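PDB 5U22: N2152 from Neocallimastix frontalis, which is a family 39 glycoside hydrolase that probably acts on several rare arabinosyl substrates. Local coordinates for residues A43-I48 / I278-V283; A211-S216 / I244-D249. All blocks are in the same frame, centred on the assembly; numbering follows the deposited sequence.

Overall arrangement
The two contacts lie side by side at one end of the TIM barrel, their centres about 12 Å apart. Along the chain the order is 43-48, 211-216, 244-249 and 278-283, so both halves of contact 2 fall between the two halves of contact 1. Contact 2 joins the ends of neighbouring parallel strands 209-212 and 242-247; contact 1 follows the next strand, 275-278, and joins it to a segment near the beginning of the barrel. The two also meet directly, with a probable hydrogen bond from T279 N to Y247 O at 3.2 Å. Each sends one residue, W280 from contact 1 and E246 from contact 2, to the same bound buffer molecule, which probably marks the substrate-binding end of the barrel.

Contact 1 (A43-I48 / I278-V283); sequences AHYGLI and ITWWFV
The aromatic rings of Y45 and W280 lie nearly flat against each other in an offset stack, the phenol centroid 4.0 Å from that of the indole six-membered ring and the planes 19° apart. CZ3 of W280 sits over the middle of the phenol, while Y45 CD1 comes within 3.3 Å of W280 CE3. The tyrosine is displaced along the indole, which brings its CB over the five-membered ring as a CH-pi contact, 3.9 Å from that ring's centroid. W280 reaches this place because its CG is anti to the backbone N (chi1 180°), which carries the indole across to the tyrosine. The indole's other face is backed by V283 CA. Beyond the stack, the hydroxyl of Y45 is hydrogen-bonded to D105, so the phenol is held at its polar end too. Replacing Y45 by an alanine is likely to leave one face of the W280 indole without its stacking partner and D105 without this hydroxyl.

Behind the rings the backbones are joined by a single bridge between A43 and I278. H44 N donates to I278 O at 2.8 Å in an almost straight bond (179°), and the CB atoms of A43 and I278 touch. One residue further on, a water donates to both H44 O (2.7 Å) and T279 O (2.8 Å). A type II turn from A43 to G46 places Y45 at its third position. A43 is also joined to R68 of strand 66-70 by backbone hydrogen bonding, an arrangement consistent with closure of a TIM barrel, and the backbone O of W280 is hydrogen-bonded to a bound buffer molecule, probably in the active-site pocket.

Contact 2 (A211-S216 / I244-D249); sequences AWHELS and INEYCD
E214 is the backbone link between two parallel strand ends of the beta-alpha-beta unit formed by strand 209-212, helix 221-235 and strand 242-247: its N donates to E246 O at 2.9 Å, and C248 N donates to its O at 3.0 Å, so that its two bonds straddle Y247. CA-H...O contacts reinforce the pairing, among them I244 CA to W212 O. Further along, a water donates to both L215 O and D249 O, continuing the join where direct bonds have stopped.

Two CH-pi contacts carry the packing. CD1 of I244 stands over the centre of the W212 indole, 3.6 Å from the centroid of its five-membered ring, while the isoleucine's other branch, CG2, rests on E214 CG at 3.6 Å. On a different side of the chain, CG of E246 lies over the middle of the H213 imidazole, 3.7 Å from its centroid, and the carboxylate beyond it is stacked on the ring with planes 28° apart.

The polar bonds involve the edges of these same rings. N245 OD1 meets H213 NE2 in the imidazole plane, but the bond is weak and bent (117°); H213 ND1 pairs with E147. W212 NE1 donates to E214 OE2 within the indole plane, though from above the carboxylate. E214 can meet it because its chain is bent at chi2 (-74°), and H224 holds the same oxygen.

E246 forms a salt bridge to R68 through OE2 and is hydrogen-bonded to the buffer molecule through OE1. Its place at the end of strand 242-247, with E147 following strand 139-143, is consistent with the nucleophile and acid/base pair of clan GH-A enzymes. H213, which stacks on one glutamate and bonds the other, would then be a second-shell residue helping to position both.

Contact 1 (A43-I48 / I278-V283)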
ATOM      1  N   ALA A  43      -4.221  -0.785  -4.698  1.00 11.53           N
ATOM      2  CA  ALA A  43      -3.985   0.304  -5.646  1.00 12.63           C
ATOM      3  C   ALA A  43      -5.217   1.187  -5.794  1.00 15.87           C
ATOM      4  O   ALA A  43      -6.352   0.711  -5.735  1.00 18.39           O
ATOM      5  CB  ALA A  43      -3.582  -0.226  -7.025  1.00 11.73           C
ATOM      6  N   HIS A  44      -4.966   2.480  -6.004  1.00 12.80           N
ATOM      7  CA  HIS A  44      -6.016   3.450  -6.305  1.00 13.44           C
ATOM      8  C   HIS A  44      -6.488   3.274  -7.744  1.00 16.11           C
ATOM      9  O   HIS A  44      -5.671   3.284  -8.664  1.00 13.80           O
ATOM     10  CB  HIS A  44      -5.475   4.864  -6.091  1.00 15.94           C
ATOM     11  CG  HIS A  44      -6.510   5.934  -6.209  1.00 16.67           C
ATOM     12  ND1 HIS A  44      -7.765   5.804  -5.656  1.00 16.37           N
ATOM     13  CD2 HIS A  44      -6.478   7.156  -6.793  1.00 15.78           C
ATOM     14  CE1 HIS A  44      -8.467   6.896  -5.902  1.00 17.45           C
ATOM     15  NE2 HIS A  44      -7.706   7.736  -6.583  1.00 17.94           N
ATOM     16  N   TYR A  45      -7.807   3.109  -7.939  1.00 16.26           N
ATOM     17  CA  TYR A  45      -8.373   2.775  -9.257  1.00 13.78           C
ATOM     18  C   TYR A  45      -7.670   1.572  -9.881  1.00 14.87           C
ATOM     19  O   TYR A  45      -7.595   1.443 -11.109  1.00 15.07           O
ATOM     20  CB  TYR A  45      -8.311   3.953 -10.235  1.00 13.24           C
ATOM     21  CG  TYR A  45      -9.350   5.042 -10.053  1.00 14.31           C
ATOM     22  CD1 TYR A  45      -9.219   5.997  -9.047  1.00 13.46           C
ATOM     23  CD2 TYR A  45     -10.437   5.149 -10.933  1.00 18.04           C
ATOM     24  CE1 TYR A  45     -10.142   7.021  -8.908  1.00 17.21           C
ATOM     25  CE2 TYR A  45     -11.380   6.173 -10.791  1.00 12.81           C
ATOM     26  CZ  TYR A  45     -11.217   7.108  -9.786  1.00 16.97           C
ATOM     27  OH  TYR A  45     -12.139   8.122  -9.639  1.00 16.10           O
ATOM     28  N   GLY A  46      -7.104   0.700  -9.041  1.00 14.62           N
ATOM     29  CA  GLY A  46      -6.384  -0.441  -9.569  1.00 15.33           C
ATOM     30  C   GLY A  46      -7.293  -1.536 -10.057  1.00 15.70           C
ATOM     31  O   GLY A  46      -6.888  -2.335 -10.904  1.00 17.82           O
ATOM     32  N   LEU A  47      -8.515  -1.575  -9.539  1.00 12.73           N
ATOM     33  CA  LEU A  47      -9.537  -2.524  -9.950  1.00 13.95           C
ATOM     34  C   LEU A  47     -10.781  -1.724 -10.287  1.00 15.41           C
ATOM     35  O   LEU A  47     -11.218  -0.906  -9.476  1.00 16.99           O
ATOM     36  CB  LEU A  47      -9.834  -3.530  -8.835  1.00 16.12           C
ATOM     37  CG  LEU A  47     -10.959  -4.536  -9.070  1.00 15.44           C
ATOM     38  CD1 LEU A  47     -10.672  -5.383 -10.299  1.00 16.06           C
ATOM     39  CD2 LEU A  47     -11.144  -5.419  -7.832  1.00 16.89           C
ATOM     40  N   ILE A  48     -11.340  -1.936 -11.477  1.00 14.25           N
ATOM     41  CA  ILE A  48     -12.572  -1.237 -11.845  1.00 14.00           C
ATOM     42  C   ILE A  48     -13.623  -2.245 -12.292  1.00 17.70           C
ATOM     43  O   ILE A  48     -13.480  -3.451 -12.049  1.00 17.13           O
ATOM     44  CB  ILE A  48     -12.311  -0.167 -12.920  1.00 13.25           C
ATOM     45  CG1 ILE A  48     -11.722  -0.792 -14.191  1.00 15.28           C
ATOM     46  CG2 ILE A  48     -11.357   0.908 -12.362  1.00 14.97           C
ATOM     47  CD1 ILE A  48     -11.453   0.248 -15.266  1.00 14.35           C
ATOM     48  N   ILE A 278      -1.068   1.645  -4.147  1.00 15.21           N
ATOM     49  CA  ILE A 278      -0.284   2.264  -5.198  1.00 13.60           C
ATOM     50  C   ILE A 278      -1.068   3.417  -5.835  1.00 16.51           C
ATOM     51  O   ILE A 278      -2.307   3.407  -5.887  1.00 14.71           O
ATOM     52  CB  ILE A 278       0.109   1.193  -6.230  1.00 13.00           C
ATOM     53  CG1 ILE A 278       0.938   0.104  -5.542  1.00 14.28           C
ATOM     54  CG2 ILE A 278       0.911   1.786  -7.394  1.00 11.76           C
ATOM     55  CD1 ILE A 278       1.126  -1.114  -6.408  1.00 16.77           C
ATOM     56  N   THR A 279      -0.336   4.433  -6.300  1.00 13.09           N
ATOM     57  CA  THR A 279      -0.922   5.557  -7.015  1.00 13.71           C
ATOM     58  C   THR A 279      -1.654   5.111  -8.276  1.00 17.61           C
ATOM     59  O   THR A 279      -1.563   3.961  -8.727  1.00 16.59           O
ATOM     60  CB  THR A 279       0.158   6.568  -7.424  1.00 12.61           C
ATOM     61  OG1 THR A 279       1.286   5.868  -7.987  1.00 18.09           O
ATOM     62  CG2 THR A 279       0.598   7.404  -6.232  1.00 14.86           C
ATOM     63  N   TRP A 280      -2.398   6.065  -8.847  1.00 13.71           N
ATOM     64  CA  TRP A 280      -2.980   5.964 -10.191  1.00 11.45           C
ATOM     65  C   TRP A 280      -2.514   7.200 -10.948  1.00 17.65           C
ATOM     66  O   TRP A 280      -3.271   8.162 -11.120  1.00 19.08           O
ATOM     67  CB  TRP A 280      -4.493   5.875 -10.131  1.00 14.36           C
ATOM     68  CG  TRP A 280      -5.156   5.779 -11.482  1.00 14.91           C
ATOM     69  CD1 TRP A 280      -4.758   5.025 -12.551  1.00 15.85           C
ATOM     70  CD2 TRP A 280      -6.335   6.474 -11.895  1.00 19.63           C
ATOM     71  NE1 TRP A 280      -5.632   5.190 -13.596  1.00 16.07           N
ATOM     72  CE2 TRP A 280      -6.602   6.088 -13.224  1.00 13.59           C
ATOM     73  CE3 TRP A 280      -7.193   7.386 -11.267  1.00 16.21           C
ATOM     74  CZ2 TRP A 280      -7.694   6.581 -13.935  1.00 15.76           C
ATOM     75  CZ3 TRP A 280      -8.278   7.868 -11.968  1.00 16.45           C
ATOM     76  CH2 TRP A 280      -8.522   7.466 -13.289  1.00 18.78           C
ATOM     77  N   TRP A 281      -1.254   7.191 -11.384  1.00 13.24           N
ATOM     78  CA  TRP A 281      -0.745   8.347 -12.113  1.00 13.15           C
ATOM     79  C   TRP A 281      -1.172   8.369 -13.573  1.00 17.70           C
ATOM     80  O   TRP A 281      -1.199   9.448 -14.172  1.00 19.61           O
ATOM     81  CB  TRP A 281       0.785   8.407 -12.055  1.00 12.92           C
ATOM     82  CG  TRP A 281       1.323   9.033 -10.815  1.00 15.19           C
ATOM     83  CD1 TRP A 281       2.130   8.444  -9.887  1.00 17.12           C
ATOM     84  CD2 TRP A 281       1.092  10.368 -10.360  1.00 15.53           C
ATOM     85  NE1 TRP A 281       2.427   9.336  -8.886  1.00 15.61           N
ATOM     86  CE2 TRP A 281       1.802  10.526  -9.156  1.00 16.05           C
ATOM     87  CE3 TRP A 281       0.372  11.456 -10.866  1.00 15.99           C
ATOM     88  CZ2 TRP A 281       1.800  11.717  -8.439  1.00 18.14           C
ATOM     89  CZ3 TRP A 281       0.373  12.634 -10.158  1.00 18.11           C
ATOM     90  CH2 TRP A 281       1.083  12.759  -8.955  1.00 16.73           C
ATOM     91  N   PHE A 282      -1.494   7.220 -14.160  1.00 16.58           N
ATOM     92  CA  PHE A 282      -1.743   7.126 -15.597  1.00 15.26           C
ATOM     93  C   PHE A 282      -3.242   6.975 -15.819  1.00 15.04           C
ATOM     94  O   PHE A 282      -3.773   5.875 -15.976  1.00 18.31           O
ATOM     95  CB  PHE A 282      -0.910   6.014 -16.174  1.00 17.31           C
ATOM     96  CG  PHE A 282       0.535   6.243 -15.925  1.00 19.70           C
ATOM     97  CD1 PHE A 282       1.207   7.224 -16.628  1.00 15.82           C
ATOM     98  CD2 PHE A 282       1.188   5.590 -14.888  1.00 18.98           C
ATOM     99  CE1 PHE A 282       2.539   7.502 -16.355  1.00 16.31           C
ATOM    100  CE2 PHE A 282       2.510   5.863 -14.617  1.00 15.36           C
ATOM    101  CZ  PHE A 282       3.189   6.826 -15.362  1.00 16.71           C
ATOM    102  N   VAL A 283      -3.915   8.120 -15.816  1.00 16.50           N
ATOM    103  CA  VAL A 283      -5.368   8.214 -15.882  1.00 16.70           C
ATOM    104  C   VAL A 283      -5.935   7.537 -17.128  1.00 19.30           C
ATOM    105  O   VAL A 283      -7.018   6.942 -17.037  1.00 19.31           O
ATOM    106  CB  VAL A 283      -5.791   9.687 -15.766  1.00 19.74           C
ATOM    107  CG1 VAL A 283      -7.285   9.846 -15.979  1.00 25.49           C
ATOM    108  CG2 VAL A 283      -5.431  10.214 -14.390  1.00 18.40           C
TER
HETATM  109  O   HOH W   1      -3.489   2.469 -10.109  1.00 17.46           O

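Contact 2 (A211-S216 / I244-D249)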
ATOM      1  N   ALA A 211      -4.934   8.950   7.186  1.00 15.82           N
ATOM      2  CA  ALA A 211      -4.574   8.746   5.794  1.00 13.87           C
ATOM      3  C   ALA A 211      -3.737   9.907   5.284  1.00 13.34           C
ATOM      4  O   ALA A 211      -4.067  11.073   5.520  1.00 15.51           O
ATOM      5  CB  ALA A 211      -5.831   8.622   4.910  1.00 16.98           C
ATOM      6  N   TRP A 212      -2.667   9.578   4.566  1.00 15.31           N
ATOM      7  CA  TRP A 212      -1.983  10.547   3.721  1.00 15.92           C
ATOM      8  C   TRP A 212      -1.301   9.792   2.593  1.00 16.01           C
ATOM      9  O   TRP A 212      -1.320   8.558   2.547  1.00 15.78           O
ATOM     10  CB  TRP A 212      -0.978  11.394   4.509  1.00 14.11           C
ATOM     11  CG  TRP A 212       0.244  10.706   5.055  1.00 15.20           C
ATOM     12  CD1 TRP A 212       1.458  10.546   4.424  1.00 13.47           C
ATOM     13  CD2 TRP A 212       0.398  10.145   6.369  1.00 14.26           C
ATOM     14  NE1 TRP A 212       2.341   9.903   5.268  1.00 13.81           N
ATOM     15  CE2 TRP A 212       1.718   9.649   6.463  1.00 17.75           C
ATOM     16  CE3 TRP A 212      -0.459  10.010   7.472  1.00 16.05           C
ATOM     17  CZ2 TRP A 212       2.205   9.015   7.619  1.00 14.66           C
ATOM     18  CZ3 TRP A 212       0.025   9.398   8.624  1.00 14.07           C
ATOM     19  CH2 TRP A 212       1.350   8.907   8.688  1.00 13.98           C
ATOM     20  N   HIS A 213      -0.689  10.548   1.687  1.00 15.87           N
ATOM     21  CA  HIS A 213      -0.068   9.997   0.493  1.00 14.59           C
ATOM     22  C   HIS A 213       1.444  10.121   0.579  1.00 14.63           C
ATOM     23  O   HIS A 213       1.973  11.048   1.199  1.00 16.32           O
ATOM     24  CB  HIS A 213      -0.591  10.710  -0.745  1.00 13.91           C
ATOM     25  CG  HIS A 213      -2.065  10.555  -0.929  1.00 16.52           C
ATOM     26  ND1 HIS A 213      -2.797  11.326  -1.807  1.00 17.11           N
ATOM     27  CD2 HIS A 213      -2.947   9.712  -0.337  1.00 18.23           C
ATOM     28  CE1 HIS A 213      -4.066  10.962  -1.745  1.00 15.89           C
ATOM     29  NE2 HIS A 213      -4.185   9.990  -0.856  1.00 13.79           N
ATOM     30  N   GLU A 214       2.139   9.170  -0.045  1.00 12.68           N
ATOM     31  CA  GLU A 214       3.606   9.180  -0.117  1.00 14.46           C
ATOM     32  C   GLU A 214       3.983   9.049  -1.590  1.00 16.06           C
ATOM     33  O   GLU A 214       4.335   7.972  -2.083  1.00 15.06           O
ATOM     34  CB  GLU A 214       4.232   8.073   0.748  1.00 16.59           C
ATOM     35  CG  GLU A 214       4.026   8.257   2.266  1.00 13.93           C
ATOM     36  CD  GLU A 214       4.893   9.367   2.869  1.00 17.11           C
ATOM     37  OE1 GLU A 214       5.513  10.158   2.111  1.00 15.74           O
ATOM     38  OE2 GLU A 214       4.954   9.433   4.121  1.00 19.09           O
ATOM     39  N   LEU A 215       3.920  10.179  -2.291  1.00 17.54           N
ATOM     40  CA  LEU A 215       4.159  10.219  -3.724  1.00 13.74           C
ATOM     41  C   LEU A 215       5.122  11.344  -4.096  1.00 18.42           C
ATOM     42  O   LEU A 215       5.260  11.659  -5.279  1.00 16.63           O
ATOM     43  CB  LEU A 215       2.822  10.359  -4.475  1.00 16.13           C
ATOM     44  CG  LEU A 215       1.805  11.366  -3.918  1.00 18.45           C
ATOM     45  CD1 LEU A 215       2.230  12.834  -4.143  1.00 14.99           C
ATOM     46  CD2 LEU A 215       0.441  11.099  -4.548  1.00 13.84           C
ATOM     47  N   SER A 216       5.809  11.929  -3.110  1.00 15.25           N
ATOM     48  CA  SER A 216       6.620  13.128  -3.282  1.00 15.49           C
ATOM     49  C   SER A 216       8.110  12.873  -3.131  1.00 20.41           C
ATOM     50  O   SER A 216       8.890  13.822  -3.214  1.00 19.54           O
ATOM     51  CB  SER A 216       6.206  14.195  -2.258  1.00 16.81           C
ATOM     52  OG  SER A 216       4.841  14.511  -2.381  1.00 21.11           O
ATOM     53  N   ILE A 244      -1.731   4.504   3.912  1.00 15.88           N
ATOM     54  CA  ILE A 244      -1.032   5.343   2.944  1.00 15.84           C
ATOM     55  C   ILE A 244      -1.651   5.021   1.597  1.00 15.38           C
ATOM     56  O   ILE A 244      -1.142   4.167   0.869  1.00 15.99           O
ATOM     57  CB  ILE A 244       0.490   5.095   2.954  1.00 17.18           C
ATOM     58  CG1 ILE A 244       1.045   5.290   4.367  1.00 12.83           C
ATOM     59  CG2 ILE A 244       1.211   6.030   1.976  1.00 14.51           C
ATOM     60  CD1 ILE A 244       0.709   6.652   4.982  1.00 14.60           C
ATOM     61  N   ASN A 245      -2.770   5.670   1.263  1.00 13.71           N
ATOM     62  CA  ASN A 245      -3.619   5.113   0.224  1.00 17.17           C
ATOM     63  C   ASN A 245      -3.308   5.660  -1.158  1.00 13.67           C
ATOM     64  O   ASN A 245      -4.081   5.421  -2.090  1.00 14.62           O
ATOM     65  CB  ASN A 245      -5.115   5.260   0.580  1.00 21.02           C
ATOM     66  CG  ASN A 245      -5.551   6.687   0.852  1.00 19.05           C
ATOM     67  OD1 ASN A 245      -4.896   7.647   0.441  1.00 18.66           O
ATOM     68  ND2 ASN A 245      -6.690   6.832   1.527  1.00 16.80           N
ATOM     69  N   GLU A 246      -2.169   6.341  -1.312  1.00 16.60           N
ATOM     70  CA  GLU A 246      -1.480   6.494  -2.595  1.00 12.76           C
ATOM     71  C   GLU A 246       0.012   6.498  -2.313  1.00 17.07           C
ATOM     72  O   GLU A 246       0.467   7.288  -1.483  1.00 14.40           O
ATOM     73  CB  GLU A 246      -1.867   7.791  -3.319  1.00 11.85           C
ATOM     74  CG  GLU A 246      -3.358   7.861  -3.730  1.00 14.35           C
ATOM     75  CD  GLU A 246      -3.661   9.087  -4.560  1.00 16.67           C
ATOM     76  OE1 GLU A 246      -2.746   9.521  -5.284  1.00 15.81           O
ATOM     77  OE2 GLU A 246      -4.795   9.614  -4.482  1.00 16.20           O
ATOM     78  N   TYR A 247       0.777   5.637  -2.991  1.00 13.15           N
ATOM     79  CA  TYR A 247       2.228   5.682  -2.828  1.00 13.30           C
ATOM     80  C   TYR A 247       2.943   5.373  -4.135  1.00 16.43           C
ATOM     81  O   TYR A 247       2.509   4.515  -4.905  1.00 15.88           O
ATOM     82  CB  TYR A 247       2.730   4.717  -1.733  1.00 13.20           C
ATOM     83  CG  TYR A 247       2.612   3.217  -1.982  1.00 13.41           C
ATOM     84  CD1 TYR A 247       1.550   2.486  -1.455  1.00 12.65           C
ATOM     85  CD2 TYR A 247       3.607   2.520  -2.663  1.00 12.87           C
ATOM     86  CE1 TYR A 247       1.455   1.114  -1.646  1.00 15.89           C
ATOM     87  CE2 TYR A 247       3.517   1.157  -2.866  1.00 15.47           C
ATOM     88  CZ  TYR A 247       2.450   0.456  -2.353  1.00 16.77           C
ATOM     89  OH  TYR A 247       2.370  -0.901  -2.545  1.00 15.96           O
ATOM     90  N   CYS A 248       4.063   6.061  -4.354  1.00 13.74           N
ATOM     91  CA  CYS A 248       4.854   5.907  -5.573  1.00 14.00           C
ATOM     92  C   CYS A 248       6.173   6.628  -5.379  1.00 16.80           C
ATOM     93  O   CYS A 248       6.247   7.602  -4.630  1.00 14.88           O
ATOM     94  CB  CYS A 248       4.116   6.493  -6.783  1.00 15.77           C
ATOM     95  SG  CYS A 248       4.844   6.147  -8.407  1.00 16.80           S
ATOM     96  N   ASP A 249       7.211   6.133  -6.051  1.00 15.21           N
ATOM     97  CA  ASP A 249       8.444   6.894  -6.178  1.00 14.87           C
ATOM     98  C   ASP A 249       8.146   8.276  -6.751  1.00 15.00           C
ATOM     99  O   ASP A 249       7.157   8.469  -7.464  1.00 13.66           O
ATOM    100  CB  ASP A 249       9.425   6.155  -7.096  1.00 15.83           C
ATOM    101  CG  ASP A 249      10.782   6.815  -7.130  1.00 19.43           C
ATOM    102  OD1 ASP A 249      11.558   6.587  -6.185  1.00 16.00           O
ATOM    103  OD2 ASP A 249      11.063   7.586  -8.071  1.00 17.68           O
TER
HETATM  104  O   HOH W   2       4.918   9.945  -7.309  1.00 14.86           O